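Long-range contact in origin recognition complex subunit 2 ORC2 (Aeropyrum pernix, PDB 1W5S), which binds ATP, which it probably hydrolyses, and DNA, and takes part in regulating DNA replication: residues I156-L161 with E197-V202. Sequence-based numbering, arbitrary orientation.
Sequences IAAEDL and EKIPQV
The flat groups here are peptide carbonyls, each met near its oxygen: A158 CB lies 3.6 Å from K198 O, tilted out of that peptide plane, and I199 CG2 lies 3.6 Å from A158 O. The same CG2 branch reaches L161 CB at 3.8 Å, so it lodges over the first turn of helix 158-165. I199 places it there with chi1 at 45°, which sets CG2 anti to the carbonyl carbon.

K198 extends alongside the start of that helix. Its CG passes A158 CB at 4.1 Å, and bends at chi2 and chi4 carry the amine past the N-terminus of the helix to the loop before it, its chain crossing the L161 side chain at about a right angle. There K198 NZ lies 4.0 Å from L161 CD2 and near the I156 carbonyl without bonding to it; its hydrogen bond goes to the L151 carbonyl. No hydrogen bond joins the two segments.

The first turn of helix 158-165 also has a local bond: A157, at the N-cap position, gives its N-H to D160 OD2 (3.0 Å) on the anti side of the carboxylate, 26° out of plane. I199 is the single residue between helices 190-198 and 200-203, at the N-cap position of the second, where its O accepts V202 N; both I199 and V202 also pack on Y162. Helix 158-165 comes after strand 139-145, and helix 190-198 after the adjacent parallel strand 180-186, so their packing joins successive strand-to-helix connections of the alpha/beta core of an AAA+ ATPase, away from the ATP site.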
ATOM      1  N   ILE A 156       0.328 -12.526 -16.255  1.00 47.25           N
ATOM      2  CA  ILE A 156       1.757 -12.381 -15.922  1.00 46.11           C
ATOM      3  C   ILE A 156       2.199 -13.669 -15.263  1.00 44.71           C
ATOM      4  O   ILE A 156       1.717 -13.985 -14.202  1.00 44.91           O
ATOM      5  CB  ILE A 156       2.027 -11.211 -14.917  1.00 46.03           C
ATOM      6  CG1 ILE A 156       1.944  -9.851 -15.614  1.00 46.99           C
ATOM      7  CG2 ILE A 156       3.436 -11.309 -14.300  1.00 45.82           C
ATOM      8  CD1 ILE A 156       1.547  -8.701 -14.709  1.00 46.34           C
ATOM      9  N   ALA A 157       3.115 -14.398 -15.890  1.00 43.42           N
ATOM     10  CA  ALA A 157       3.629 -15.665 -15.356  1.00 42.86           C
ATOM     11  C   ALA A 157       4.843 -15.507 -14.435  1.00 41.90           C
ATOM     12  O   ALA A 157       5.578 -14.521 -14.487  1.00 39.57           O
ATOM     13  CB  ALA A 157       3.990 -16.598 -16.496  1.00 42.22           C
ATOM     14  N   ALA A 158       5.070 -16.533 -13.619  1.00 41.90           N
ATOM     15  CA  ALA A 158       6.211 -16.535 -12.683  1.00 41.56           C
ATOM     16  C   ALA A 158       7.508 -16.177 -13.403  1.00 40.74           C
ATOM     17  O   ALA A 158       8.348 -15.407 -12.915  1.00 40.20           O
ATOM     18  CB  ALA A 158       6.352 -17.907 -12.014  1.00 41.04           C
ATOM     19  N   GLU A 159       7.654 -16.769 -14.571  1.00 40.23           N
ATOM     20  CA  GLU A 159       8.845 -16.619 -15.380  1.00 40.33           C
ATOM     21  C   GLU A 159       9.013 -15.184 -15.922  1.00 39.52           C
ATOM     22  O   GLU A 159      10.133 -14.723 -16.111  1.00 40.11           O
ATOM     23  CB  GLU A 159       8.826 -17.692 -16.479  1.00 40.44           C
ATOM     24  CG  GLU A 159       9.082 -17.171 -17.876  1.00 42.58           C
ATOM     25  CD  GLU A 159       8.822 -18.203 -18.958  1.00 42.28           C
ATOM     26  OE1 GLU A 159       9.430 -18.057 -20.045  1.00 43.24           O
ATOM     27  OE2 GLU A 159       8.013 -19.148 -18.717  1.00 46.65           O
ATOM     28  N   ASP A 160       7.908 -14.474 -16.142  1.00 38.72           N
ATOM     29  CA  ASP A 160       7.948 -13.051 -16.483  1.00 38.06           C
ATOM     30  C   ASP A 160       8.443 -12.220 -15.292  1.00 37.67           C
ATOM     31  O   ASP A 160       9.273 -11.330 -15.443  1.00 37.72           O
ATOM     32  CB  ASP A 160       6.567 -12.546 -16.908  1.00 37.68           C
ATOM     33  CG  ASP A 160       6.047 -13.243 -18.154  1.00 38.56           C
ATOM     34  OD1 ASP A 160       6.852 -13.472 -19.098  1.00 37.78           O
ATOM     35  OD2 ASP A 160       4.834 -13.560 -18.196  1.00 39.35           O
ATOM     36  N   LEU A 161       7.921 -12.503 -14.106  1.00 36.87           N
ATOM     37  CA  LEU A 161       8.333 -11.783 -12.929  1.00 37.08           C
ATOM     38  C   LEU A 161       9.816 -12.037 -12.675  1.00 36.91           C
ATOM     39  O   LEU A 161      10.569 -11.127 -12.330  1.00 35.20           O
ATOM     40  CB  LEU A 161       7.478 -12.209 -11.749  1.00 36.63           C
ATOM     41  CG  LEU A 161       6.336 -11.356 -11.173  1.00 37.90           C
ATOM     42  CD1 LEU A 161       5.856 -10.202 -12.014  1.00 38.17           C
ATOM     43  CD2 LEU A 161       5.181 -12.274 -10.768  1.00 39.14           C
ATOM     44  N   GLU A 197       5.126 -18.191  -3.035  1.00 40.51           N
ATOM     45  CA  GLU A 197       4.449 -19.193  -3.900  1.00 41.93           C
ATOM     46  C   GLU A 197       4.964 -19.074  -5.336  1.00 41.11           C
ATOM     47  O   GLU A 197       5.407 -20.042  -5.939  1.00 40.75           O
ATOM     48  CB  GLU A 197       2.904 -19.036  -3.911  1.00 41.98           C
ATOM     49  CG  GLU A 197       2.133 -19.661  -2.755  1.00 46.35           C
ATOM     50  CD  GLU A 197       0.591 -19.385  -2.820  1.00 48.59           C
ATOM     51  OE1 GLU A 197      -0.088 -19.967  -3.723  1.00 57.87           O
ATOM     52  OE2 GLU A 197       0.058 -18.608  -1.960  1.00 55.30           O
ATOM     53  N   LYS A 198       4.929 -17.866  -5.873  1.00 41.33           N
ATOM     54  CA  LYS A 198       5.192 -17.659  -7.303  1.00 41.37           C
ATOM     55  C   LYS A 198       6.667 -17.475  -7.611  1.00 40.90           C
ATOM     56  O   LYS A 198       7.190 -18.054  -8.556  1.00 41.43           O
ATOM     57  CB  LYS A 198       4.426 -16.419  -7.774  1.00 42.47           C
ATOM     58  CG  LYS A 198       3.833 -16.497  -9.155  1.00 44.20           C
ATOM     59  CD  LYS A 198       2.283 -16.720  -9.144  1.00 47.86           C
ATOM     60  CE  LYS A 198       1.621 -16.184 -10.476  1.00 47.23           C
ATOM     61  NZ  LYS A 198       2.028 -14.753 -10.797  1.00 44.66           N
ATOM     62  N   ILE A 199       7.343 -16.635  -6.847  1.00 40.13           N
ATOM     63  CA  ILE A 199       8.715 -16.319  -7.159  1.00 40.17           C
ATOM     64  C   ILE A 199       9.606 -16.357  -5.920  1.00 40.03           C
ATOM     65  O   ILE A 199      10.202 -15.350  -5.544  1.00 39.30           O
ATOM     66  CB  ILE A 199       8.824 -14.941  -7.866  1.00 40.20           C
ATOM     67  CG1 ILE A 199       7.975 -13.901  -7.160  1.00 38.60           C
ATOM     68  CG2 ILE A 199       8.365 -15.043  -9.323  1.00 41.97           C
ATOM     69  CD1 ILE A 199       8.266 -12.528  -7.620  1.00 39.03           C
ATOM     70  N   PRO A 200       9.745 -17.543  -5.311  1.00 40.44           N
ATOM     71  CA  PRO A 200      10.503 -17.603  -4.066  1.00 40.83           C
ATOM     72  C   PRO A 200      11.971 -17.231  -4.254  1.00 41.27           C
ATOM     73  O   PRO A 200      12.589 -16.776  -3.315  1.00 42.33           O
ATOM     74  CB  PRO A 200      10.369 -19.052  -3.653  1.00 40.45           C
ATOM     75  CG  PRO A 200      10.162 -19.803  -4.957  1.00 39.98           C
ATOM     76  CD  PRO A 200       9.283 -18.881  -5.729  1.00 40.22           C
ATOM     77  N   GLN A 201      12.513 -17.399  -5.455  1.00 41.59           N
ATOM     78  CA  GLN A 201      13.911 -17.089  -5.708  1.00 42.41           C
ATOM     79  C   GLN A 201      14.168 -15.557  -5.616  1.00 42.17           C
ATOM     80  O   GLN A 201      15.294 -15.120  -5.346  1.00 42.35           O
ATOM     81  CB  GLN A 201      14.367 -17.690  -7.068  1.00 42.63           C
ATOM     82  CG  GLN A 201      14.860 -19.183  -7.012  1.00 45.91           C
ATOM     83  CD  GLN A 201      14.755 -19.968  -8.383  1.00 47.44           C
ATOM     84  OE1 GLN A 201      15.734 -20.094  -9.153  1.00 52.53           O
ATOM     85  NE2 GLN A 201      13.562 -20.523  -8.652  1.00 53.66           N
ATOM     86  N   VAL A 202      13.143 -14.726  -5.828  1.00 41.41           N
ATOM     87  CA  VAL A 202      13.331 -13.320  -5.579  1.00 40.98           C
ATOM     88  C   VAL A 202      12.983 -12.960  -4.144  1.00 39.52           C
ATOM     89  O   VAL A 202      13.662 -12.142  -3.526  1.00 37.96           O
ATOM     90  CB  VAL A 202      12.570 -12.395  -6.547  1.00 41.71           C
ATOM     91  CG1 VAL A 202      12.641 -12.930  -7.990  1.00 42.40           C
ATOM     92  CG2 VAL A 202      11.123 -12.157  -6.063  1.00 44.18           C
TER